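Side-chain contact in gene activator AphA (Vibrio cholerae, PDB 1YG2), which activates virulence genes in the cholera bacterium, probably by binding promoter DNA through its winged-helix domain: residues A[101-105]-A[106-110]. Residues are numbered along the deposited sequence; the frame is centred on the assembly and turned at random.
Sequences MACSV and QSAEP
The side-chain amide of Gln106 has the backbone carbonyl of Val105 beside its oxygen, with OE1 3.3 Å from Val105 O. Both atoms are acceptors, so nothing bonds them, and neither face of the amide is stacked by a side chain of 101-110. The aliphatic part of Gln106 makes the packing: the backbone brings CB to Ala102 O, and chi1 (-58°) directs CG toward that same oxygen. Gln106 CG also meets Ala102 CB at 4.1 Å. Ala102, buried and small, suits this close passage; branched Val105 adds its CG2 methyl, and flexible Gln106 bends at chi2 (-78°), turning its amide away from Ala102. Ala102 O also receives the N-H of Val105 at 3.0 Å and, weakly and well off line (121°), that of Gln106 N at 2.8 Å. Farther round the turn, leading into helix 108-136, Cys103 SG lies 4.1 Å from Ala108 CB; a buried, weakly polar thiol suits loose packing on a small methyl. Val105 packs on Thr13 and Gln106 on Gly80 of the second subunit. This turn of the C-terminal virulence-activator region thus combines one ordinary and one weak N-H bond to Ala102 O with modest apolar contacts, and no salt bridge joins 101-105 to 106-110.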
# COMPACT_ATOMS: atom_id res chain seq x y z
N MET A 101 12.98 -11.11 -4.72
CA MET A 101 13.26 -11.94 -5.87
C MET A 101 14.68 -11.76 -6.40
O MET A 101 15.26 -12.69 -6.95
CB MET A 101 12.26 -11.66 -7.00
CG MET A 101 10.84 -12.11 -6.69
SD MET A 101 10.72 -13.82 -6.05
CE MET A 101 11.64 -14.72 -7.27
N ALA A 102 15.24 -10.58 -6.23
CA ALA A 102 16.60 -10.33 -6.71
C ALA A 102 17.61 -10.99 -5.79
O ALA A 102 18.80 -11.00 -6.08
CB ALA A 102 16.86 -8.83 -6.81
N CYS A 103 17.14 -11.53 -4.67
CA CYS A 103 18.08 -12.18 -3.76
C CYS A 103 18.63 -13.46 -4.34
O CYS A 103 19.61 -14.01 -3.83
CB CYS A 103 17.42 -12.45 -2.41
SG CYS A 103 17.30 -10.97 -1.41
N SER A 104 18.02 -13.95 -5.41
CA SER A 104 18.51 -15.17 -6.05
C SER A 104 19.79 -14.85 -6.83
O SER A 104 20.58 -15.75 -7.12
CB SER A 104 17.47 -15.74 -7.01
OG SER A 104 17.49 -15.06 -8.25
N VAL A 105 19.98 -13.58 -7.17
CA VAL A 105 21.16 -13.18 -7.93
C VAL A 105 22.00 -12.11 -7.24
O VAL A 105 23.04 -11.72 -7.75
CB VAL A 105 20.76 -12.65 -9.33
CG1 VAL A 105 20.07 -13.75 -10.12
CG2 VAL A 105 19.84 -11.45 -9.20
N GLN A 106 21.54 -11.63 -6.09
CA GLN A 106 22.26 -10.60 -5.35
C GLN A 106 22.62 -11.07 -3.95
O GLN A 106 22.02 -12.02 -3.44
CB GLN A 106 21.40 -9.33 -5.23
CG GLN A 106 20.95 -8.71 -6.54
CD GLN A 106 22.04 -7.91 -7.22
OE1 GLN A 106 23.06 -8.44 -7.64
NE2 GLN A 106 21.82 -6.60 -7.33
N SER A 107 23.59 -10.42 -3.34
CA SER A 107 24.00 -10.77 -1.98
C SER A 107 22.81 -10.39 -1.11
O SER A 107 22.45 -9.22 -1.03
CB SER A 107 25.23 -9.96 -1.57
OG SER A 107 24.99 -8.57 -1.66
N ALA A 108 22.20 -11.38 -0.47
CA ALA A 108 21.04 -11.15 0.37
C ALA A 108 21.33 -10.35 1.64
O ALA A 108 20.42 -9.98 2.37
CB ALA A 108 20.39 -12.48 0.74
N GLU A 109 22.61 -10.08 1.87
CA GLU A 109 23.07 -9.34 3.04
C GLU A 109 22.42 -7.97 3.22
O GLU A 109 21.74 -7.72 4.21
CB GLU A 109 24.59 -9.17 2.99
CG GLU A 109 25.27 -10.10 1.98
CD GLU A 109 26.66 -9.62 1.58
OE1 GLU A 109 26.77 -8.50 1.03
OE2 GLU A 109 27.63 -10.36 1.82
N PRO A 110 22.63 -7.05 2.26
CA PRO A 110 22.05 -5.70 2.34
C PRO A 110 20.54 -5.73 2.55
O PRO A 110 20.01 -4.99 3.37
CB PRO A 110 22.40 -5.09 0.98
CG PRO A 110 23.66 -5.78 0.61
CD PRO A 110 23.36 -7.21 0.99